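Local coordinates for DsbA family protein (Salmonella typhimurium, PDB 7JVE) that acts as a trimeric thioredoxin-like enzyme of the DsbA family that combines thiol oxidase and disulfide isomerase activities, at residues A[70-78]-A[142-151]; A[116-124]-A[200-208]. One frame throughout, in Å; residues are numbered along the deposited sequence.

Contact 1: A[70-78]-A[142-151]; sequences LSSSSPSVG and WLTQGGAKYL. With EDO (1,2-ethanediol), chain J.
Pro75 is wedged between two aromatic faces in a pair of CH-pi contacts. Its CA lies 3.6 Å from the centroid of the six-membered ring of Trp142, while its CB stands 3.7 Å from the Tyr150 centroid, only 3° off the normal. A compact proline ring with no N-H suits this apolar slot. Having CG anti to the backbone N (chi1 -178°) turns the Trp142 indole toward the type I beta turn Ser71-Ser74, where Ser72 O meets CH2 at 3.4 Å near the ring plane. Tyr150 carries its hydroxyl past the proline to a hydrogen bond with Glu120.

These residues join the short edge strand 76-77 of the thioredoxin-fold sheet to the junction of helices 128-145 and 147-159, part of the helical region that DsbA-like proteins insert into that fold.

At Gly147 the backbone itself is the surface, since the lack of a side chain lets the strand come close: its CA makes a CH...O contact with Ser76 O at 3.6 Å, and the Val77 methyl CG1 packs 3.4 Å from Gly147 O. On the Trp142 face opposite Pro75 lies C1 of a 1,2-ethanediol, probably from the crystallisation liquor, whose O1 donates to Trp142 O at 2.8 Å.

Contact 2: A[116-124]-A[200-208]; sequences FIFKEFPIF and ALLTNQALA
Lys119 lays its aliphatic chain against helix 200-208, with CE 3.8 Å from Leu207 CD2. A bend at chi2 (-71°) helps bring NZ to a water at 2.6 Å, which donates to Asn204 OD1 at 2.9 Å. Ser74 OG and Glu68 O also accept from NZ, so two protein oxygens and one water satisfy this long side chain's buried ammonium. At Glu120 the backbone carbonyl does the work: Asn204 ND2 donates to Glu120 O at 2.7 Å and 161°, the oxygen lying in the amide plane and the donor tilted from the carbonyl plane. The short amide, held close to the helix, offers an N-H to the carbonyl and an oxygen to the water. Phe121 turns its ring edge to Gln205 OE1, 3.6 Å from CD2, ring and amide planes nearly parallel; the small Ala208 CB sits 4.1 Å from the same CD2. Pro122 packs CG against Leu201 CD2 at 4.0 Å, and a second water donates to both Pro122 O and Gln205 OE1, whereas Gln205 NE2 turns to Gln209. Beyond, Ile123 touches Cys94 of the Cys94-Cys97 disulfide. Helix 200-208 crosses thioredoxin-fold strand 116-120 at 95°, with Leu201 reaching helix 128-145 and Leu207 helix 66-69.

How the contacts relate
From the N terminus the chain passes 70-78, 116-124, 142-151 and then 200-208, so the two contacts cross. Contact 1 closes a loop of 63 residues that holds strands 84-90 and 115-120, helix 95-110 and most of helix 128-145. Contact 2 closes one of 75 residues, without strand, bringing the chain back to the sheet after the helical insertion. Strand 115-120 is the common element: it pairs with 76-77, where Val77 O lies 2.8 Å from Phe116 N, a probable hydrogen bond. Contact 1 fixes the junction of helices 128-145 and 147-159 at the edge of the sheet, and contact 2 lays helix 199-210 across the end of strand 115-120.

Contact 1: A[70-78]-A[142-151]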
ATOM      1  N   LEU A  70     -33.884  -6.141   3.582  1.00 24.92           N
ATOM      2  CA  LEU A  70     -34.670  -5.952   4.791  1.00 27.02           C
ATOM      3  C   LEU A  70     -35.450  -7.197   5.184  1.00 28.47           C
ATOM      4  O   LEU A  70     -36.295  -7.125   6.083  1.00 25.80           O
ATOM      5  CB  LEU A  70     -35.624  -4.771   4.628  1.00 27.57           C
ATOM      6  CG  LEU A  70     -34.990  -3.505   4.069  1.00 30.29           C
ATOM      7  CD1 LEU A  70     -36.020  -2.409   3.973  1.00 32.57           C
ATOM      8  CD2 LEU A  70     -33.822  -3.094   4.916  1.00 25.83           C
ATOM      9  N   SER A  71     -35.169  -8.330   4.537  1.00 28.80           N
ATOM     10  CA  SER A  71     -35.822  -9.603   4.826  1.00 30.63           C
ATOM     11  C   SER A  71     -35.964  -9.831   6.326  1.00 28.07           C
ATOM     12  O   SER A  71     -35.013  -9.646   7.088  1.00 26.29           O
ATOM     13  CB  SER A  71     -35.009 -10.744   4.203  1.00 28.18           C
ATOM     14  OG  SER A  71     -35.519 -11.995   4.628  1.00 34.10           O
ATOM     15  N   SER A  72     -37.166 -10.213   6.750  1.00 29.68           N
ATOM     16  CA  SER A  72     -37.334 -10.612   8.140  1.00 32.88           C
ATOM     17  C   SER A  72     -36.746 -11.994   8.425  1.00 30.88           C
ATOM     18  O   SER A  72     -36.867 -12.467   9.558  1.00 30.33           O
ATOM     19  CB  SER A  72     -38.814 -10.608   8.521  1.00 35.92           C
ATOM     20  OG  SER A  72     -39.536 -11.402   7.605  1.00 37.59           O
ATOM     21  N   SER A  73     -36.149 -12.659   7.431  1.00 28.92           N
ATOM     22  CA  SER A  73     -35.468 -13.922   7.662  1.00 28.78           C
ATOM     23  C   SER A  73     -34.070 -13.740   8.248  1.00 27.73           C
ATOM     24  O   SER A  73     -33.501 -14.709   8.763  1.00 26.40           O
ATOM     25  CB  SER A  73     -35.391 -14.720   6.361  1.00 27.95           C
ATOM     26  OG  SER A  73     -36.658 -15.258   6.016  1.00 38.08           O
ATOM     27  N   SER A  74     -33.525 -12.533   8.215  1.00 24.91           N
ATOM     28  CA  SER A  74     -32.180 -12.266   8.720  1.00 23.34           C
ATOM     29  C   SER A  74     -32.245 -11.858  10.183  1.00 24.58           C
ATOM     30  O   SER A  74     -33.171 -11.152  10.592  1.00 26.36           O
ATOM     31  CB  SER A  74     -31.512 -11.158   7.916  1.00 21.12           C
ATOM     32  OG  SER A  74     -31.395 -11.543   6.555  1.00 23.00           O
ATOM     33  N   PRO A  75     -31.311 -12.287  11.009  1.00 24.26           N
ATOM     34  CA  PRO A  75     -31.331 -11.830  12.404  1.00 26.78           C
ATOM     35  C   PRO A  75     -31.248 -10.311  12.445  1.00 24.20           C
ATOM     36  O   PRO A  75     -30.517  -9.688  11.670  1.00 24.57           O
ATOM     37  CB  PRO A  75     -30.090 -12.489  13.028  1.00 22.96           C
ATOM     38  CG  PRO A  75     -29.676 -13.559  12.061  1.00 25.45           C
ATOM     39  CD  PRO A  75     -30.173 -13.163  10.696  1.00 22.28           C
ATOM     40  N   SER A  76     -31.998  -9.712  13.365  1.00 24.62           N
ATOM     41  CA  SER A  76     -31.912  -8.272  13.571  1.00 25.82           C
ATOM     42  C   SER A  76     -32.171  -7.946  15.032  1.00 25.70           C
ATOM     43  O   SER A  76     -32.641  -8.783  15.803  1.00 24.95           O
ATOM     44  CB  SER A  76     -32.895  -7.511  12.679  1.00 26.43           C
ATOM     45  OG  SER A  76     -34.236  -7.800  13.034  1.00 28.24           O
ATOM     46  N   VAL A  77     -31.792  -6.726  15.410  1.00 25.68           N
ATOM     47  CA  VAL A  77     -32.225  -6.101  16.648  1.00 25.90           C
ATOM     48  C   VAL A  77     -32.806  -4.746  16.283  1.00 28.79           C
ATOM     49  O   VAL A  77     -32.592  -4.233  15.186  1.00 25.56           O
ATOM     50  CB  VAL A  77     -31.085  -5.939  17.668  1.00 28.69           C
ATOM     51  CG1 VAL A  77     -30.555  -7.319  18.112  1.00 22.25           C
ATOM     52  CG2 VAL A  77     -29.968  -5.034  17.090  1.00 24.56           C
ATOM     53  N   GLY A  78     -33.525  -4.153  17.237  1.00 29.00           N
ATOM     54  CA  GLY A  78     -34.281  -2.957  16.973  1.00 28.63           C
ATOM     55  C   GLY A  78     -35.667  -3.302  16.461  1.00 30.90           C
ATOM     56  O   GLY A  78     -35.954  -4.450  16.106  1.00 32.84           O
ATOM     57  N   TRP A 142     -30.921 -17.059  17.419  1.00 20.48           N
ATOM     58  CA  TRP A 142     -31.884 -16.013  17.085  1.00 19.82           C
ATOM     59  C   TRP A 142     -33.319 -16.524  17.165  1.00 21.71           C
ATOM     60  O   TRP A 142     -34.192 -15.856  17.728  1.00 20.11           O
ATOM     61  CB  TRP A 142     -31.613 -15.465  15.693  1.00 18.43           C
ATOM     62  CG  TRP A 142     -32.536 -14.382  15.342  1.00 23.04           C
ATOM     63  CD1 TRP A 142     -32.778 -13.221  16.058  1.00 23.97           C
ATOM     64  CD2 TRP A 142     -33.346 -14.308  14.184  1.00 21.97           C
ATOM     65  NE1 TRP A 142     -33.694 -12.437  15.400  1.00 22.56           N
ATOM     66  CE2 TRP A 142     -34.058 -13.079  14.245  1.00 23.65           C
ATOM     67  CE3 TRP A 142     -33.522 -15.142  13.085  1.00 22.56           C
ATOM     68  CZ2 TRP A 142     -34.935 -12.687  13.265  1.00 22.57           C
ATOM     69  CZ3 TRP A 142     -34.392 -14.753  12.113  1.00 28.68           C
ATOM     70  CH2 TRP A 142     -35.094 -13.534  12.203  1.00 27.89           C
ATOM     71  N   LEU A 143     -33.577 -17.717  16.610  1.00 20.84           N
ATOM     72  CA  LEU A 143     -34.952 -18.195  16.482  1.00 24.00           C
ATOM     73  C   LEU A 143     -35.526 -18.667  17.811  1.00 22.59           C
ATOM     74  O   LEU A 143     -36.749 -18.627  18.001  1.00 23.12           O
ATOM     75  CB  LEU A 143     -35.030 -19.327  15.461  1.00 22.40           C
ATOM     76  CG  LEU A 143     -34.836 -19.001  13.979  1.00 26.74           C
ATOM     77  CD1 LEU A 143     -34.671 -20.316  13.191  1.00 20.92           C
ATOM     78  CD2 LEU A 143     -36.022 -18.168  13.457  1.00 22.24           C
ATOM     79  N   THR A 144     -34.678 -19.132  18.732  1.00 21.54           N
ATOM     80  CA  THR A 144     -35.179 -19.679  19.986  1.00 22.87           C
ATOM     81  C   THR A 144     -35.066 -18.695  21.150  1.00 24.17           C
ATOM     82  O   THR A 144     -35.848 -18.793  22.108  1.00 24.61           O
ATOM     83  CB  THR A 144     -34.455 -21.004  20.338  1.00 24.34           C
ATOM     84  OG1 THR A 144     -33.105 -20.737  20.699  1.00 30.03           O
ATOM     85  CG2 THR A 144     -34.385 -21.921  19.128  1.00 25.21           C
ATOM     86  N   GLN A 145     -34.148 -17.726  21.078  1.00 22.07           N
ATOM     87  CA  GLN A 145     -33.921 -16.833  22.204  1.00 22.58           C
ATOM     88  C   GLN A 145     -33.997 -15.358  21.876  1.00 22.31           C
ATOM     89  O   GLN A 145     -34.059 -14.563  22.819  1.00 23.16           O
ATOM     90  CB  GLN A 145     -32.558 -17.108  22.858  1.00 22.21           C
ATOM     91  CG  GLN A 145     -32.358 -18.565  23.296  1.00 22.81           C
ATOM     92  CD  GLN A 145     -31.079 -18.702  24.084  1.00 26.71           C
ATOM     93  OE1 GLN A 145     -30.952 -18.123  25.158  1.00 29.83           O
ATOM     94  NE2 GLN A 145     -30.093 -19.384  23.516  1.00 24.86           N
ATOM     95  N   GLY A 146     -33.945 -14.958  20.607  1.00 21.40           N
ATOM     96  CA  GLY A 146     -34.223 -13.594  20.214  1.00 21.57           C
ATOM     97  C   GLY A 146     -32.978 -12.808  19.822  1.00 20.60           C
ATOM     98  O   GLY A 146     -31.841 -13.271  19.926  1.00 20.35           O
ATOM     99  N   GLY A 147     -33.241 -11.567  19.395  1.00 22.02           N
ATOM    100  CA  GLY A 147     -32.206 -10.753  18.772  1.00 20.95           C
ATOM    101  C   GLY A 147     -31.101 -10.335  19.729  1.00 22.87           C
ATOM    102  O   GLY A 147     -29.915 -10.387  19.382  1.00 19.67           O
ATOM    103  N   ALA A 148     -31.473  -9.877  20.934  1.00 21.68           N
ATOM    104  CA  ALA A 148     -30.469  -9.449  21.899  1.00 22.17           C
ATOM    105  C   ALA A 148     -29.498 -10.582  22.197  1.00 21.38           C
ATOM    106  O   ALA A 148     -28.289 -10.358  22.299  1.00 21.24           O
ATOM    107  CB  ALA A 148     -31.128  -8.963  23.189  1.00 23.88           C
ATOM    108  N   LYS A 149     -30.014 -11.816  22.286  1.00 21.07           N
ATOM    109  CA  LYS A 149     -29.181 -12.973  22.584  1.00 23.08           C
ATOM    110  C   LYS A 149     -28.355 -13.391  21.365  1.00 21.64           C
ATOM    111  O   LYS A 149     -27.178 -13.754  21.504  1.00 19.68           O
ATOM    112  CB  LYS A 149     -30.067 -14.114  23.112  1.00 21.18           C
ATOM    113  CG  LYS A 149     -29.366 -15.415  23.434  1.00 21.11           C
ATOM    114  CD  LYS A 149     -28.100 -15.218  24.225  1.00 22.85           C
ATOM    115  CE  LYS A 149     -28.362 -15.061  25.673  1.00 29.74           C
ATOM    116  NZ  LYS A 149     -27.084 -14.814  26.402  1.00 40.44           N
ATOM    117  N   TYR A 150     -28.935 -13.311  20.164  1.00 18.59           N
ATOM    118  CA  TYR A 150     -28.122 -13.451  18.962  1.00 19.36           C
ATOM    119  C   TYR A 150     -26.941 -12.480  18.990  1.00 21.24           C
ATOM    120  O   TYR A 150     -25.818 -12.836  18.607  1.00 19.91           O
ATOM    121  CB  TYR A 150     -28.967 -13.223  17.703  1.00 19.33           C
ATOM    122  CG  TYR A 150     -28.106 -13.091  16.479  1.00 18.29           C
ATOM    123  CD1 TYR A 150     -27.732 -14.218  15.735  1.00 18.73           C
ATOM    124  CD2 TYR A 150     -27.605 -11.837  16.092  1.00 20.08           C
ATOM    125  CE1 TYR A 150     -26.904 -14.099  14.604  1.00 18.05           C
ATOM    126  CE2 TYR A 150     -26.766 -11.702  14.992  1.00 18.66           C
ATOM    127  CZ  TYR A 150     -26.411 -12.832  14.253  1.00 21.51           C
ATOM    128  OH  TYR A 150     -25.597 -12.678  13.162  1.00 20.64           O
ATOM    129  N   LEU A 151     -27.173 -11.250  19.451  1.00 20.15           N
ATOM    130  CA  LEU A 151     -26.099 -10.268  19.469  1.00 22.77           C
ATOM    131  C   LEU A 151     -25.009 -10.656  20.474  1.00 25.14           C
ATOM    132  O   LEU A 151     -23.817 -10.459  20.187  1.00 20.79           O
ATOM    133  CB  LEU A 151     -26.676  -8.874  19.740  1.00 22.27           C
ATOM    134  CG  LEU A 151     -25.765  -7.634  19.775  1.00 29.45           C
ATOM    135  CD1 LEU A 151     -24.837  -7.524  18.561  1.00 24.69           C
ATOM    136  CD2 LEU A 151     -26.617  -6.374  19.905  1.00 27.53           C
TER
HETATM  137  C1  EDO J 304     -36.954 -14.597  16.113  1.00 30.10           C
HETATM  138  O1  EDO J 304     -36.817 -15.065  17.464  1.00 29.89           O
HETATM  139  C2  EDO J 304     -37.891 -13.393  16.119  1.00 31.93           C
HETATM  140  O2  EDO J 304     -37.460 -12.612  17.241  1.00 37.30           O

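Contact 2: A[116-124]-A[200-208]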
ATOM      1  N   PHE A 116     -31.189  -3.079  13.077  1.00 23.65           N
ATOM      2  CA  PHE A 116     -29.875  -3.532  12.633  1.00 24.40           C
ATOM      3  C   PHE A 116     -29.993  -4.977  12.160  1.00 26.15           C
ATOM      4  O   PHE A 116     -30.398  -5.859  12.927  1.00 23.52           O
ATOM      5  CB  PHE A 116     -28.834  -3.384  13.741  1.00 22.27           C
ATOM      6  CG  PHE A 116     -28.513  -1.950  14.088  1.00 26.56           C
ATOM      7  CD1 PHE A 116     -29.376  -1.204  14.891  1.00 26.72           C
ATOM      8  CD2 PHE A 116     -27.347  -1.340  13.611  1.00 22.48           C
ATOM      9  CE1 PHE A 116     -29.083   0.125  15.224  1.00 27.92           C
ATOM     10  CE2 PHE A 116     -27.043  -0.024  13.944  1.00 22.04           C
ATOM     11  CZ  PHE A 116     -27.913   0.718  14.745  1.00 24.68           C
ATOM     12  N   ILE A 117     -29.681  -5.198  10.885  1.00 24.36           N
ATOM     13  CA  ILE A 117     -29.863  -6.473  10.215  1.00 23.83           C
ATOM     14  C   ILE A 117     -28.488  -7.065   9.944  1.00 22.31           C
ATOM     15  O   ILE A 117     -27.581  -6.363   9.486  1.00 23.49           O
ATOM     16  CB  ILE A 117     -30.668  -6.290   8.913  1.00 22.22           C
ATOM     17  CG1 ILE A 117     -31.979  -5.540   9.212  1.00 24.73           C
ATOM     18  CG2 ILE A 117     -30.918  -7.626   8.247  1.00 20.32           C
ATOM     19  CD1 ILE A 117     -32.913  -5.387   8.014  1.00 25.36           C
ATOM     20  N   PHE A 118     -28.336  -8.353  10.218  1.00 21.63           N
ATOM     21  CA  PHE A 118     -27.047  -9.038  10.163  1.00 22.05           C
ATOM     22  C   PHE A 118     -27.002  -9.974   8.959  1.00 23.00           C
ATOM     23  O   PHE A 118     -27.778 -10.935   8.881  1.00 21.75           O
ATOM     24  CB  PHE A 118     -26.812  -9.815  11.463  1.00 19.97           C
ATOM     25  CG  PHE A 118     -26.622  -8.921  12.676  1.00 21.97           C
ATOM     26  CD1 PHE A 118     -27.716  -8.372  13.326  1.00 23.39           C
ATOM     27  CD2 PHE A 118     -25.341  -8.618  13.147  1.00 22.22           C
ATOM     28  CE1 PHE A 118     -27.546  -7.536  14.445  1.00 26.32           C
ATOM     29  CE2 PHE A 118     -25.155  -7.792  14.260  1.00 21.45           C
ATOM     30  CZ  PHE A 118     -26.261  -7.242  14.906  1.00 27.04           C
ATOM     31  N   LYS A 119     -26.100  -9.707   8.028  1.00 18.76           N
ATOM     32  CA  LYS A 119     -25.951 -10.549   6.835  1.00 20.93           C
ATOM     33  C   LYS A 119     -24.594 -11.252   6.895  1.00 20.21           C
ATOM     34  O   LYS A 119     -23.591 -10.723   6.423  1.00 19.97           O
ATOM     35  CB  LYS A 119     -26.073  -9.712   5.545  1.00 20.01           C
ATOM     36  CG  LYS A 119     -27.342  -8.917   5.450  1.00 18.69           C
ATOM     37  CD  LYS A 119     -28.535  -9.846   5.224  1.00 18.90           C
ATOM     38  CE  LYS A 119     -29.691  -9.108   4.590  1.00 19.88           C
ATOM     39  NZ  LYS A 119     -30.826 -10.012   4.279  1.00 20.10           N
ATOM     40  N   GLU A 120     -24.576 -12.457   7.462  1.00 24.10           N
ATOM     41  CA  GLU A 120     -23.357 -13.257   7.527  1.00 20.19           C
ATOM     42  C   GLU A 120     -23.036 -13.832   6.153  1.00 21.51           C
ATOM     43  O   GLU A 120     -23.920 -14.393   5.496  1.00 21.22           O
ATOM     44  CB  GLU A 120     -23.534 -14.393   8.530  1.00 20.42           C
ATOM     45  CG  GLU A 120     -23.653 -13.935   9.956  1.00 22.01           C
ATOM     46  CD  GLU A 120     -24.096 -15.037  10.901  1.00 24.52           C
ATOM     47  OE1 GLU A 120     -23.513 -16.129  10.843  1.00 22.83           O
ATOM     48  OE2 GLU A 120     -25.005 -14.800  11.728  1.00 29.65           O
ATOM     49  N   PHE A 121     -21.774 -13.706   5.724  1.00 20.91           N
ATOM     50  CA  PHE A 121     -21.337 -14.241   4.444  1.00 23.12           C
ATOM     51  C   PHE A 121     -19.843 -14.543   4.502  1.00 23.46           C
ATOM     52  O   PHE A 121     -19.137 -14.056   5.395  1.00 22.22           O
ATOM     53  CB  PHE A 121     -21.671 -13.274   3.286  1.00 20.02           C
ATOM     54  CG  PHE A 121     -20.681 -12.122   3.113  1.00 21.62           C
ATOM     55  CD1 PHE A 121     -20.496 -11.187   4.116  1.00 22.33           C
ATOM     56  CD2 PHE A 121     -19.981 -11.956   1.922  1.00 26.63           C
ATOM     57  CE1 PHE A 121     -19.595 -10.106   3.958  1.00 22.13           C
ATOM     58  CE2 PHE A 121     -19.085 -10.886   1.751  1.00 27.78           C
ATOM     59  CZ  PHE A 121     -18.888  -9.960   2.781  1.00 23.29           C
ATOM     60  N   PRO A 122     -19.323 -15.358   3.560  1.00 23.16           N
ATOM     61  CA  PRO A 122     -17.899 -15.725   3.578  1.00 22.04           C
ATOM     62  C   PRO A 122     -17.080 -14.966   2.545  1.00 22.04           C
ATOM     63  O   PRO A 122     -17.404 -15.023   1.353  1.00 23.71           O
ATOM     64  CB  PRO A 122     -17.936 -17.214   3.228  1.00 23.31           C
ATOM     65  CG  PRO A 122     -19.234 -17.374   2.422  1.00 23.67           C
ATOM     66  CD  PRO A 122     -20.046 -16.108   2.526  1.00 20.22           C
ATOM     67  N   ILE A 123     -16.003 -14.294   2.971  1.00 22.98           N
ATOM     68  CA  ILE A 123     -15.196 -13.515   2.033  1.00 25.51           C
ATOM     69  C   ILE A 123     -14.499 -14.430   1.033  1.00 26.79           C
ATOM     70  O   ILE A 123     -14.391 -14.102  -0.151  1.00 29.07           O
ATOM     71  CB  ILE A 123     -14.183 -12.644   2.795  1.00 27.44           C
ATOM     72  CG1 ILE A 123     -14.902 -11.548   3.564  1.00 21.78           C
ATOM     73  CG2 ILE A 123     -13.134 -12.052   1.839  1.00 25.78           C
ATOM     74  CD1 ILE A 123     -13.957 -10.691   4.357  1.00 27.45           C
ATOM     75  N   PHE A 124     -14.024 -15.584   1.481  1.00 22.19           N
ATOM     76  CA  PHE A 124     -13.324 -16.516   0.609  1.00 28.39           C
ATOM     77  C   PHE A 124     -14.005 -17.883   0.617  1.00 29.93           C
ATOM     78  O   PHE A 124     -14.697 -18.271   1.570  1.00 25.12           O
ATOM     79  CB  PHE A 124     -11.847 -16.692   1.011  1.00 24.55           C
ATOM     80  CG  PHE A 124     -11.021 -15.440   0.891  1.00 30.97           C
ATOM     81  CD1 PHE A 124     -10.700 -14.911  -0.360  1.00 28.53           C
ATOM     82  CD2 PHE A 124     -10.541 -14.806   2.027  1.00 30.54           C
ATOM     83  CE1 PHE A 124      -9.927 -13.773  -0.470  1.00 29.90           C
ATOM     84  CE2 PHE A 124      -9.767 -13.668   1.925  1.00 31.09           C
ATOM     85  CZ  PHE A 124      -9.459 -13.149   0.674  1.00 33.92           C
ATOM     86  N   ALA A 200     -29.060 -19.482   4.837  1.00 26.36           N
ATOM     87  CA  ALA A 200     -28.773 -18.059   4.986  1.00 24.54           C
ATOM     88  C   ALA A 200     -27.444 -17.689   4.338  1.00 23.25           C
ATOM     89  O   ALA A 200     -27.301 -16.596   3.777  1.00 25.22           O
ATOM     90  CB  ALA A 200     -28.775 -17.672   6.468  1.00 26.20           C
ATOM     91  N   LEU A 201     -26.458 -18.589   4.401  1.00 21.57           N
ATOM     92  CA  LEU A 201     -25.180 -18.318   3.756  1.00 20.63           C
ATOM     93  C   LEU A 201     -25.322 -18.273   2.239  1.00 24.11           C
ATOM     94  O   LEU A 201     -24.733 -17.407   1.585  1.00 24.49           O
ATOM     95  CB  LEU A 201     -24.153 -19.368   4.160  1.00 25.39           C
ATOM     96  CG  LEU A 201     -22.711 -18.899   4.073  1.00 24.13           C
ATOM     97  CD1 LEU A 201     -22.442 -17.901   5.221  1.00 23.19           C
ATOM     98  CD2 LEU A 201     -21.729 -20.067   4.096  1.00 23.02           C
ATOM     99  N   LEU A 202     -26.099 -19.195   1.659  1.00 21.25           N
ATOM    100  CA  LEU A 202     -26.330 -19.167   0.216  1.00 21.92           C
ATOM    101  C   LEU A 202     -27.065 -17.892  -0.187  1.00 22.76           C
ATOM    102  O   LEU A 202     -26.683 -17.211  -1.151  1.00 22.84           O
ATOM    103  CB  LEU A 202     -27.136 -20.399  -0.225  1.00 23.79           C
ATOM    104  CG  LEU A 202     -26.549 -21.794  -0.046  1.00 23.01           C
ATOM    105  CD1 LEU A 202     -27.602 -22.874  -0.352  1.00 18.81           C
ATOM    106  CD2 LEU A 202     -25.278 -21.972  -0.914  1.00 24.29           C
ATOM    107  N   THR A 203     -28.148 -17.576   0.531  1.00 21.23           N
ATOM    108  CA  THR A 203     -28.942 -16.382   0.246  1.00 21.93           C
ATOM    109  C   THR A 203     -28.125 -15.115   0.430  1.00 21.99           C
ATOM    110  O   THR A 203     -28.182 -14.204  -0.401  1.00 22.53           O
ATOM    111  CB  THR A 203     -30.179 -16.364   1.161  1.00 25.01           C
ATOM    112  OG1 THR A 203     -30.953 -17.530   0.905  1.00 24.85           O
ATOM    113  CG2 THR A 203     -31.055 -15.102   0.953  1.00 22.34           C
ATOM    114  N   ASN A 204     -27.351 -15.037   1.515  1.00 23.33           N
ATOM    115  CA  ASN A 204     -26.567 -13.832   1.771  1.00 22.07           C
ATOM    116  C   ASN A 204     -25.476 -13.636   0.722  1.00 21.48           C
ATOM    117  O   ASN A 204     -25.196 -12.506   0.321  1.00 21.55           O
ATOM    118  CB  ASN A 204     -25.964 -13.890   3.171  1.00 19.53           C
ATOM    119  CG  ASN A 204     -26.992 -13.684   4.252  1.00 21.18           C
ATOM    120  OD1 ASN A 204     -28.138 -13.334   3.972  1.00 24.39           O
ATOM    121  ND2 ASN A 204     -26.595 -13.891   5.499  1.00 21.65           N
ATOM    122  N   GLN A 205     -24.835 -14.722   0.278  1.00 23.73           N
ATOM    123  CA  GLN A 205     -23.787 -14.601  -0.732  1.00 22.91           C
ATOM    124  C   GLN A 205     -24.371 -14.226  -2.093  1.00 24.11           C
ATOM    125  O   GLN A 205     -23.781 -13.423  -2.830  1.00 24.50           O
ATOM    126  CB  GLN A 205     -23.000 -15.901  -0.839  1.00 21.31           C
ATOM    127  CG  GLN A 205     -21.961 -15.901  -1.943  1.00 21.01           C
ATOM    128  CD  GLN A 205     -20.881 -14.864  -1.705  1.00 25.93           C
ATOM    129  OE1 GLN A 205     -20.634 -14.461  -0.568  1.00 27.83           O
ATOM    130  NE2 GLN A 205     -20.233 -14.420  -2.782  1.00 25.29           N
ATOM    131  N   ALA A 206     -25.535 -14.789  -2.436  1.00 20.80           N
ATOM    132  CA  ALA A 206     -26.228 -14.362  -3.647  1.00 21.40           C
ATOM    133  C   ALA A 206     -26.589 -12.882  -3.574  1.00 21.44           C
ATOM    134  O   ALA A 206     -26.409 -12.147  -4.550  1.00 24.10           O
ATOM    135  CB  ALA A 206     -27.478 -15.215  -3.880  1.00 19.38           C
ATOM    136  N   LEU A 207     -27.091 -12.428  -2.418  1.00 19.45           N
ATOM    137  CA  LEU A 207     -27.387 -11.012  -2.235  1.00 20.05           C
ATOM    138  C   LEU A 207     -26.116 -10.161  -2.263  1.00 21.22           C
ATOM    139  O   LEU A 207     -26.110  -9.073  -2.845  1.00 19.20           O
ATOM    140  CB  LEU A 207     -28.135 -10.795  -0.918  1.00 19.99           C
ATOM    141  CG  LEU A 207     -28.460  -9.340  -0.549  1.00 19.67           C
ATOM    142  CD1 LEU A 207     -29.305  -8.642  -1.645  1.00 20.23           C
ATOM    143  CD2 LEU A 207     -29.114  -9.189   0.830  1.00 20.21           C
ATOM    144  N   ALA A 208     -25.034 -10.621  -1.628  1.00 19.59           N
ATOM    145  CA  ALA A 208     -23.787  -9.852  -1.707  1.00 24.51           C
ATOM    146  C   ALA A 208     -23.319  -9.705  -3.152  1.00 23.35           C
ATOM    147  O   ALA A 208     -22.842  -8.637  -3.552  1.00 23.40           O
ATOM    148  CB  ALA A 208     -22.690 -10.488  -0.857  1.00 18.68           C
TER
HETATM  149  O   HOH W   1     -30.133 -11.821   2.579  1.00 27.01           O
HETATM  150  O   HOH W   2     -17.954 -13.018  -0.541  1.00 24.72           O